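Local atomic coordinates of V-type ATPase 116 kDa subunit (Meiothermus ruber, PDB entry 3RRK), a protein that probably takes part in coupling rotary ATPase action to proton transport across the membrane, this chain being the cytoplasmic N-terminal domain of a homologue of subunit a. Residues E119-T124 with A228-E233; E126-A131 with R214-Y219; K63-V68 with W264-D269. One frame throughout, in Å; residues are numbered along the deposited sequence.

Contact 1. Residues E119-T124 with A228-E233; sequences EEEIQT and AARMKE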
loop_
_atom_site.group_PDB
_atom_site.type_symbol
_atom_site.label_atom_id
_atom_site.label_comp_id
_atom_site.label_asym_id
_atom_site.label_seq_id
_atom_site.Cartn_x
_atom_site.Cartn_y
_atom_site.Cartn_z
ATOM N N GLU A 119 -7.606 3.025 -12.208
ATOM C CA GLU A 119 -7.489 1.636 -12.638
ATOM C C GLU A 119 -8.634 0.785 -12.104
ATOM O O GLU A 119 -9.143 -0.086 -12.803
ATOM C CB GLU A 119 -6.140 1.048 -12.238
ATOM C CG GLU A 119 -4.948 1.756 -12.853
ATOM C CD GLU A 119 -3.628 1.273 -12.278
ATOM O OE1 GLU A 119 -3.644 0.622 -11.208
ATOM O OE2 GLU A 119 -2.575 1.548 -12.892
ATOM N N GLU A 120 -9.042 1.046 -10.868
ATOM C CA GLU A 120 -10.138 0.296 -10.256
ATOM C C GLU A 120 -11.449 0.650 -10.953
ATOM O O GLU A 120 -12.344 -0.186 -11.090
ATOM C CB GLU A 120 -10.234 0.596 -8.753
ATOM C CG GLU A 120 -9.727 -0.512 -7.823
ATOM C CD GLU A 120 -8.191 -0.629 -7.747
ATOM O OE1 GLU A 120 -7.607 -1.427 -8.522
ATOM O OE2 GLU A 120 -7.572 0.053 -6.895
ATOM N N GLU A 121 -11.545 1.899 -11.400
ATOM C CA GLU A 121 -12.728 2.394 -12.080
ATOM C C GLU A 121 -12.885 1.690 -13.426
ATOM O O GLU A 121 -13.941 1.141 -13.750
ATOM C CB GLU A 121 -12.595 3.915 -12.278
ATOM C CG GLU A 121 -13.919 4.724 -12.361
ATOM C CD GLU A 121 -13.708 6.237 -12.212
ATOM O OE1 GLU A 121 -12.606 6.740 -12.532
ATOM O OE2 GLU A 121 -14.651 6.922 -11.763
ATOM N N ILE A 122 -11.810 1.707 -14.201
ATOM C CA ILE A 122 -11.770 1.074 -15.507
ATOM C C ILE A 122 -12.052 -0.427 -15.450
ATOM O O ILE A 122 -12.740 -0.971 -16.313
ATOM C CB ILE A 122 -10.428 1.335 -16.174
ATOM C CG1 ILE A 122 -10.284 2.826 -16.468
ATOM C CG2 ILE A 122 -10.297 0.544 -17.447
ATOM C CD1 ILE A 122 -8.888 3.219 -16.949
ATOM N N GLN A 123 -11.537 -1.097 -14.432
ATOM C CA GLN A 123 -11.806 -2.525 -14.264
ATOM C C GLN A 123 -13.264 -2.807 -13.899
ATOM O O GLN A 123 -13.861 -3.748 -14.417
ATOM C CB GLN A 123 -10.854 -3.136 -13.238
ATOM C CG GLN A 123 -9.403 -3.104 -13.680
ATOM C CD GLN A 123 -8.433 -3.462 -12.563
ATOM O OE1 GLN A 123 -8.808 -4.107 -11.585
ATOM N NE2 GLN A 123 -7.183 -3.035 -12.703
ATOM N N THR A 124 -13.821 -2.002 -13.000
ATOM C CA THR A 124 -15.242 -2.078 -12.670
ATOM C C THR A 124 -16.090 -1.993 -13.933
ATOM O O THR A 124 -16.980 -2.809 -14.173
ATOM C CB THR A 124 -15.665 -0.909 -11.787
ATOM O OG1 THR A 124 -14.917 -0.934 -10.570
ATOM C CG2 THR A 124 -17.124 -1.006 -11.472
ATOM N N ALA A 228 -25.472 3.253 -15.697
ATOM C CA ALA A 228 -25.023 2.968 -17.053
ATOM C C ALA A 228 -24.520 4.208 -17.789
ATOM O O ALA A 228 -23.642 4.126 -18.643
ATOM C CB ALA A 228 -26.133 2.300 -17.846
ATOM N N ALA A 229 -25.076 5.362 -17.461
ATOM C CA ALA A 229 -24.684 6.570 -18.160
ATOM C C ALA A 229 -23.339 7.079 -17.654
ATOM O O ALA A 229 -22.481 7.448 -18.453
ATOM C CB ALA A 229 -25.763 7.627 -18.039
ATOM N N ARG A 230 -23.157 7.086 -16.334
ATOM C CA ARG A 230 -21.861 7.413 -15.735
ATOM C C ARG A 230 -20.755 6.436 -16.167
ATOM O O ARG A 230 -19.628 6.839 -16.444
ATOM C CB ARG A 230 -21.950 7.459 -14.209
ATOM C CG ARG A 230 -20.627 7.792 -13.542
ATOM C CD ARG A 230 -20.811 8.133 -12.065
ATOM N NE ARG A 230 -19.544 8.430 -11.390
ATOM C CZ ARG A 230 -18.758 7.512 -10.826
ATOM N NH1 ARG A 230 -19.098 6.231 -10.854
ATOM N NH2 ARG A 230 -17.624 7.869 -10.235
ATOM N N MET A 231 -21.078 5.152 -16.222
ATOM C CA MET A 231 -20.117 4.180 -16.698
ATOM C C MET A 231 -19.697 4.461 -18.131
ATOM O O MET A 231 -18.543 4.266 -18.499
ATOM C CB MET A 231 -20.708 2.788 -16.644
ATOM C CG MET A 231 -20.762 2.214 -15.271
ATOM S SD MET A 231 -20.836 0.437 -15.393
ATOM C CE MET A 231 -21.520 0.050 -13.783
ATOM N N LYS A 232 -20.644 4.898 -18.947
ATOM C CA LYS A 232 -20.371 5.103 -20.357
ATOM C C LYS A 232 -19.434 6.288 -20.555
ATOM O O LYS A 232 -18.637 6.316 -21.496
ATOM C CB LYS A 232 -21.678 5.324 -21.122
ATOM C CG LYS A 232 -21.520 5.521 -22.621
ATOM C CD LYS A 232 -22.876 5.781 -23.284
ATOM C CE LYS A 232 -22.728 6.458 -24.646
ATOM N NZ LYS A 232 -24.036 6.882 -25.226
ATOM N N GLU A 233 -19.531 7.268 -19.666
ATOM C CA GLU A 233 -18.749 8.484 -19.816
ATOM C C GLU A 233 -17.397 8.341 -19.124
ATOM O O GLU A 233 -16.385 8.840 -19.613
ATOM C CB GLU A 233 -19.520 9.691 -19.278
ATOM C CG GLU A 233 -19.056 10.186 -17.927
ATOM C CD GLU A 233 -19.968 11.253 -17.351
ATOM O OE1 GLU A 233 -20.363 12.171 -18.103
ATOM O OE2 GLU A 233 -20.294 11.164 -16.145
#
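Glu-121 and Arg-230 face each other across the paired long helices 94-138 and 224-281, which run in opposite senses here and form the elongated middle of this cytoplasmic domain. The helices stand well apart at this level: even the nearest pair of CA atoms, those of Glu-121 and Met-231, is separated by 8.9 Å, so long side chains must cover the distance. Glutamate and arginine suit the task. In Arg-230 the chain is extended from CG to NE, with CG anti to the backbone N (chi1 180°), and this delivers the guanidinium to the other helix. Glu-121 is also extended beyond CG, and the two side chains meet at about a right angle. Glu-121 OE2 lies 3.5 Å from Arg-230 NH2, a salt bridge with the carboxylate and guanidinium planes turned 51° apart. Because OE2 sits well out of the guanidinium plane, no N-H is aimed at it. A second arginine, Arg-234 on the next turn, also forms a salt bridge to OE2. Beside this pair, Thr-124 keeps its hydroxyl on its own helix: OG1 donates to Glu-120 O at 2.7 Å, while Thr-124 N reaches the same carbonyl from the opposite face of its plane. This leaves the Thr-124 methyl against Pro-216. Met-231 packs on Ala-132 and Tyr-219. Since the bridge to Arg-230 lies at the surface and lacks a directed bond, its attraction is essentially electrostatic and probably tolerant of small shifts between the helices.

Contact 2. Residues E126-A131 with R214-Y219; sequences ELFGKA and RFPGAY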
loop_
_atom_site.group_PDB
_atom_site.type_symbol
_atom_site.label_atom_id
_atom_site.label_comp_id
_atom_site.label_asym_id
_atom_site.label_seq_id
_atom_site.Cartn_x
_atom_site.Cartn_y
_atom_site.Cartn_z
ATOM N N GLU A 126 -15.149 -2.673 -16.793
ATOM C CA GLU A 126 -14.857 -3.858 -17.603
ATOM C C GLU A 126 -15.725 -5.041 -17.193
ATOM O O GLU A 126 -16.237 -5.779 -18.023
ATOM C CB GLU A 126 -13.397 -4.277 -17.457
ATOM C CG GLU A 126 -12.410 -3.436 -18.218
ATOM C CD GLU A 126 -11.113 -4.177 -18.461
ATOM O OE1 GLU A 126 -11.182 -5.389 -18.774
ATOM O OE2 GLU A 126 -10.033 -3.555 -18.331
ATOM N N LEU A 127 -15.870 -5.214 -15.894
ATOM C CA LEU A 127 -16.681 -6.281 -15.357
ATOM C C LEU A 127 -18.178 -6.045 -15.543
ATOM O O LEU A 127 -18.876 -6.898 -16.084
ATOM C CB LEU A 127 -16.349 -6.455 -13.878
ATOM C CG LEU A 127 -15.073 -7.262 -13.667
ATOM C CD1 LEU A 127 -14.661 -7.235 -12.215
ATOM C CD2 LEU A 127 -15.302 -8.671 -14.134
ATOM N N PHE A 128 -18.664 -4.883 -15.096
ATOM C CA PHE A 128 -20.098 -4.593 -15.086
ATOM C C PHE A 128 -20.650 -3.796 -16.283
ATOM O O PHE A 128 -21.854 -3.589 -16.397
ATOM C CB PHE A 128 -20.458 -3.891 -13.793
ATOM C CG PHE A 128 -20.094 -4.657 -12.576
ATOM C CD1 PHE A 128 -21.030 -5.440 -11.929
ATOM C CD2 PHE A 128 -18.805 -4.598 -12.071
ATOM C CE1 PHE A 128 -20.684 -6.160 -10.790
ATOM C CE2 PHE A 128 -18.451 -5.318 -10.935
ATOM C CZ PHE A 128 -19.394 -6.102 -10.296
ATOM N N GLY A 129 -19.773 -3.366 -17.175
ATOM C CA GLY A 129 -20.180 -2.562 -18.309
ATOM C C GLY A 129 -21.391 -3.030 -19.094
ATOM O O GLY A 129 -22.436 -2.376 -19.075
ATOM N N LYS A 130 -21.251 -4.145 -19.807
ATOM C CA LYS A 130 -22.334 -4.633 -20.655
ATOM C C LYS A 130 -23.580 -4.966 -19.852
ATOM O O LYS A 130 -24.688 -4.757 -20.322
ATOM C CB LYS A 130 -21.897 -5.831 -21.499
ATOM C CG LYS A 130 -20.896 -5.478 -22.588
ATOM C CD LYS A 130 -21.401 -4.347 -23.490
ATOM C CE LYS A 130 -20.257 -3.746 -24.313
ATOM N NZ LYS A 130 -20.716 -2.787 -25.366
ATOM N N ALA A 131 -23.398 -5.472 -18.638
ATOM C CA ALA A 131 -24.527 -5.816 -17.787
ATOM C C ALA A 131 -25.360 -4.578 -17.473
ATOM O O ALA A 131 -26.584 -4.595 -17.591
ATOM C CB ALA A 131 -24.050 -6.468 -16.512
ATOM N N ARG A 214 -25.434 -6.408 -7.424
ATOM C CA ARG A 214 -24.968 -5.166 -6.850
ATOM C C ARG A 214 -23.895 -4.610 -7.768
ATOM O O ARG A 214 -23.141 -5.358 -8.377
ATOM C CB ARG A 214 -24.389 -5.394 -5.453
ATOM C CG ARG A 214 -25.351 -6.006 -4.441
ATOM C CD ARG A 214 -26.422 -5.016 -4.005
ATOM N NE ARG A 214 -27.529 -5.692 -3.327
ATOM C CZ ARG A 214 -28.605 -5.079 -2.834
ATOM N NH1 ARG A 214 -28.730 -3.761 -2.930
ATOM N NH2 ARG A 214 -29.558 -5.783 -2.236
ATOM N N PHE A 215 -23.851 -3.294 -7.894
ATOM C CA PHE A 215 -22.765 -2.657 -8.604
ATOM C C PHE A 215 -21.870 -2.040 -7.575
ATOM O O PHE A 215 -22.350 -1.452 -6.613
ATOM C CB PHE A 215 -23.294 -1.637 -9.597
ATOM C CG PHE A 215 -23.945 -2.271 -10.773
ATOM C CD1 PHE A 215 -23.199 -2.601 -11.897
ATOM C CD2 PHE A 215 -25.282 -2.601 -10.742
ATOM C CE1 PHE A 215 -23.783 -3.218 -12.988
ATOM C CE2 PHE A 215 -25.880 -3.209 -11.829
ATOM C CZ PHE A 215 -25.120 -3.521 -12.957
ATOM N N PRO A 216 -20.559 -2.207 -7.752
ATOM C CA PRO A 216 -19.591 -1.800 -6.739
ATOM C C PRO A 216 -19.513 -0.286 -6.656
ATOM O O PRO A 216 -19.892 0.404 -7.613
ATOM C CB PRO A 216 -18.282 -2.355 -7.291
ATOM C CG PRO A 216 -18.473 -2.337 -8.771
ATOM C CD PRO A 216 -19.906 -2.711 -8.972
ATOM N N GLY A 217 -19.040 0.218 -5.521
ATOM C CA GLY A 217 -18.752 1.632 -5.360
ATOM C C GLY A 217 -19.954 2.536 -5.504
ATOM O O GLY A 217 -21.081 2.138 -5.211
ATOM N N ALA A 218 -19.701 3.759 -5.959
ATOM C CA ALA A 218 -20.751 4.748 -6.158
ATOM C C ALA A 218 -21.942 4.196 -6.949
ATOM O O ALA A 218 -23.085 4.538 -6.662
ATOM C CB ALA A 218 -20.184 5.990 -6.841
ATOM N N TYR A 219 -21.686 3.339 -7.932
ATOM C CA TYR A 219 -22.770 2.846 -8.791
ATOM C C TYR A 219 -23.879 2.145 -8.026
ATOM O O TYR A 219 -24.996 2.032 -8.525
ATOM C CB TYR A 219 -22.243 1.890 -9.864
ATOM C CG TYR A 219 -21.178 2.494 -10.723
ATOM C CD1 TYR A 219 -21.501 3.415 -11.714
ATOM C CD2 TYR A 219 -19.841 2.168 -10.534
ATOM C CE1 TYR A 219 -20.523 3.991 -12.495
ATOM C CE2 TYR A 219 -18.860 2.739 -11.311
ATOM C CZ TYR A 219 -19.206 3.647 -12.289
ATOM O OH TYR A 219 -18.228 4.208 -13.062
#
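Phe-128 meets three consecutive residues of the loop that precedes helix 224-281. Pro-216 CD rests over one face of the phenyl ring, 3.6 Å from the centroid of the Phe-128 ring and only 14° off the normal, a CH-pi contact. Proline suits this place because its CD carbon, bonded to nitrogen, offers slightly polarised C-H groups on a compact ring that is fixed to the backbone. Pro-216 CG lies near the CD2-CE2 side of the same face, 3.7 Å from Phe-128 CE2. The second partner is Phe-215. Its CE1 is 3.5 Å from Phe-128 CB, and that CB lies at the edge of the Phe-215 ring, near its plane. The two rings are inclined at 58° with centroids 5.4 Å apart, an oblique pairing in which the side chains slide past each other in opposite directions. Arg-214 adds only its backbone here: its O comes within 3.5 Å of Phe-128 CE1, while its side chain starts away from the helix.

What places the Phe-128 ring is its first torsion (chi1 -57°), which sets CG anti to the carbonyl carbon and directs the ring toward the loop. Further out, Phe-215 is buried against Ala-132 and Leu-135 of helix 94-138 and against Met-231 of helix 224-281, so the loop is anchored on both long helices. Helix 94-138 is kinked just beyond Phe-128, the N atoms of Lys-130 and Ala-131 lacking bonds to the preceding turn. A bound buffer molecule, probably from the crystallisation liquor, approaches the Phe-128 side chain. Together Phe-128, Phe-215 and Pro-216 form a small aromatic-proline cluster that holds this loop against helix 94-138, a few residues before helix 224-281 begins.

Contact 3. Residues K63-V68 with W264-D269; sequences KRWEAV and WTRAKD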
loop_
_atom_site.group_PDB
_atom_site.type_symbol
_atom_site.label_atom_id
_atom_site.label_comp_id
_atom_site.label_asym_id
_atom_site.label_seq_id
_atom_site.Cartn_x
_atom_site.Cartn_y
_atom_site.Cartn_z
ATOM N N LYS A 63 13.434 9.653 14.962
ATOM C CA LYS A 63 12.071 9.630 14.447
ATOM C C LYS A 63 12.010 10.267 13.064
ATOM O O LYS A 63 11.334 9.750 12.179
ATOM C CB LYS A 63 11.082 10.313 15.399
ATOM C CG LYS A 63 10.838 9.597 16.721
ATOM C CD LYS A 63 9.890 8.404 16.591
ATOM C CE LYS A 63 8.438 8.806 16.855
ATOM N NZ LYS A 63 7.493 7.642 16.769
ATOM N N ARG A 64 12.715 11.380 12.866
ATOM C CA ARG A 64 12.716 12.050 11.554
ATOM C C ARG A 64 13.398 11.234 10.452
ATOM O O ARG A 64 12.959 11.267 9.288
ATOM C CB ARG A 64 13.282 13.486 11.636
ATOM C CG ARG A 64 12.454 14.387 12.571
ATOM C CD ARG A 64 13.200 15.640 13.025
ATOM N NE ARG A 64 13.857 16.309 11.905
ATOM C CZ ARG A 64 14.678 17.339 12.051
ATOM N NH1 ARG A 64 14.938 17.803 13.265
ATOM N NH2 ARG A 64 15.231 17.901 10.989
ATOM N N TRP A 65 14.450 10.491 10.811
ATOM C CA TRP A 65 15.118 9.630 9.831
ATOM C C TRP A 65 14.244 8.446 9.433
ATOM O O TRP A 65 14.259 8.010 8.284
ATOM C CB TRP A 65 16.472 9.146 10.348
ATOM C CG TRP A 65 17.583 10.107 10.169
ATOM C CD1 TRP A 65 18.273 10.752 11.154
ATOM C CD2 TRP A 65 18.140 10.557 8.927
ATOM N NE1 TRP A 65 19.235 11.568 10.604
ATOM C CE2 TRP A 65 19.180 11.463 9.237
ATOM C CE3 TRP A 65 17.867 10.276 7.581
ATOM C CZ2 TRP A 65 19.942 12.100 8.255
ATOM C CZ3 TRP A 65 18.632 10.897 6.603
ATOM C CH2 TRP A 65 19.660 11.801 6.949
ATOM N N GLU A 66 13.485 7.932 10.398
ATOM C CA GLU A 66 12.524 6.871 10.123
ATOM C C GLU A 66 11.431 7.353 9.170
ATOM O O GLU A 66 10.987 6.615 8.296
ATOM C CB GLU A 66 11.915 6.361 11.417
ATOM C CG GLU A 66 12.895 5.617 12.311
ATOM C CD GLU A 66 12.263 5.160 13.616
ATOM O OE1 GLU A 66 11.444 5.939 14.172
ATOM O OE2 GLU A 66 12.587 4.026 14.070
ATOM N N ALA A 67 11.020 8.605 9.344
ATOM C CA ALA A 67 10.016 9.232 8.485
ATOM C C ALA A 67 10.582 9.405 7.076
ATOM O O ALA A 67 9.887 9.162 6.085
ATOM C CB ALA A 67 9.564 10.586 9.075
ATOM N N VAL A 68 11.845 9.818 6.983
ATOM C CA VAL A 68 12.527 9.799 5.695
ATOM C C VAL A 68 12.518 8.396 5.069
ATOM O O VAL A 68 12.173 8.237 3.906
ATOM C CB VAL A 68 13.974 10.284 5.781
ATOM C CG1 VAL A 68 14.605 10.218 4.409
ATOM C CG2 VAL A 68 14.048 11.691 6.335
ATOM N N TRP A 264 16.804 7.132 0.665
ATOM C CA TRP A 264 16.423 5.928 1.349
ATOM C C TRP A 264 17.665 5.306 1.957
ATOM O O TRP A 264 17.695 4.917 3.138
ATOM C CB TRP A 264 15.786 4.967 0.355
ATOM C CG TRP A 264 15.378 3.670 0.973
ATOM C CD1 TRP A 264 14.233 3.421 1.672
ATOM C CD2 TRP A 264 16.116 2.439 0.951
ATOM N NE1 TRP A 264 14.208 2.112 2.085
ATOM C CE2 TRP A 264 15.352 1.488 1.664
ATOM C CE3 TRP A 264 17.342 2.050 0.394
ATOM C CZ2 TRP A 264 15.779 0.164 1.835
ATOM C CZ3 TRP A 264 17.762 0.733 0.567
ATOM C CH2 TRP A 264 16.982 -0.191 1.280
ATOM N N THR A 265 18.706 5.241 1.138
ATOM C CA THR A 265 19.932 4.595 1.527
ATOM C C THR A 265 20.554 5.296 2.730
ATOM O O THR A 265 20.781 4.687 3.781
ATOM C CB THR A 265 20.879 4.531 0.340
ATOM O OG1 THR A 265 20.251 3.767 -0.691
ATOM C CG2 THR A 265 22.186 3.867 0.716
ATOM N N ARG A 266 20.806 6.585 2.605
ATOM C CA ARG A 266 21.357 7.313 3.739
ATOM C C ARG A 266 20.512 7.119 5.012
ATOM O O ARG A 266 21.058 6.945 6.106
ATOM C CB ARG A 266 21.502 8.785 3.381
ATOM C CG ARG A 266 21.698 9.716 4.552
ATOM C CD ARG A 266 23.086 9.631 5.124
ATOM N NE ARG A 266 23.276 10.579 6.221
ATOM C CZ ARG A 266 23.431 11.894 6.061
ATOM N NH1 ARG A 266 23.407 12.442 4.837
ATOM N NH2 ARG A 266 23.600 12.668 7.131
ATOM N N ALA A 267 19.185 7.126 4.860
ATOM C CA ALA A 267 18.290 7.052 6.012
ATOM C C ALA A 267 18.244 5.665 6.645
ATOM O O ALA A 267 18.242 5.542 7.860
ATOM C CB ALA A 267 16.880 7.556 5.665
ATOM N N LYS A 268 18.204 4.620 5.831
ATOM C CA LYS A 268 18.331 3.262 6.366
ATOM C C LYS A 268 19.529 3.139 7.299
ATOM O O LYS A 268 19.397 2.596 8.398
ATOM C CB LYS A 268 18.435 2.235 5.243
ATOM C CG LYS A 268 17.073 1.763 4.739
ATOM C CD LYS A 268 16.357 1.005 5.838
ATOM C CE LYS A 268 15.573 -0.183 5.306
ATOM N NZ LYS A 268 14.531 -0.630 6.280
ATOM N N ASP A 269 20.681 3.664 6.883
ATOM C CA ASP A 269 21.886 3.598 7.713
ATOM C C ASP A 269 21.785 4.473 8.931
ATOM O O ASP A 269 22.341 4.144 9.988
ATOM C CB ASP A 269 23.145 4.024 6.947
ATOM C CG ASP A 269 23.362 3.219 5.691
ATOM O OD1 ASP A 269 22.862 2.070 5.618
ATOM O OD2 ASP A 269 24.029 3.749 4.773
#
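Trp-65 turns its indole toward helix 224-281 with CG anti to the carbonyl carbon, while Arg-266, with CG anti to its own N, bends at chi2 (75°) and brings its guanidinium alongside the benzo end of the indole, the two planes 42° apart. Trp-65 CH2 lies over the centre of one guanidinium face, 3.8 Å above the plane, and Arg-266 CG lies 3.8 Å from the same CH2. Ala-267 comes in at the edge of the indole: its CB, near the ring plane, is 3.5 Å from Trp-65 CE3 and 3.7 Å from Val-68 CG1. Alanine suits this spot because a bare methyl lets the backbones draw near, to 5.6 Å between the CA atoms of Trp-65 and Ala-267. The axes of the two segments approach to 8.6 Å and run in broadly opposite directions, at 143°. No hydrogen bond crosses between the segments; methyl and ring contacts are joined by the guanidinium face lying on Trp-65 CH2. The arginine can thus offer that face to tryptophan while its N-H groups bond to Glu-270, in a salt bridge from NE, and to the carbonyls of Phe-90 and Gly-92, both from NH1.

Contacts 1 and 2 are neighbours, with centres 7 Å apart, and they touch directly: Tyr-219 of contact 2 packs on Arg-230 of contact 1. Both draw on helix 94-138. Contact 3 lies about 40 Å from the centre of contact 1 and about 43 Å from that of contact 2, centre to centre, on the other side of the chain's centre, yet it shares helix 224-281 with contact 1. Along the chain the contacts are nested: 63-68 and 264-269 enclose 119-124 and 228-233, which in turn enclose 126-131 and 214-219. The long helices thus carry the chain outward and back, joined toward the two ends of the helical middle, inside the sheet-bearing lobes.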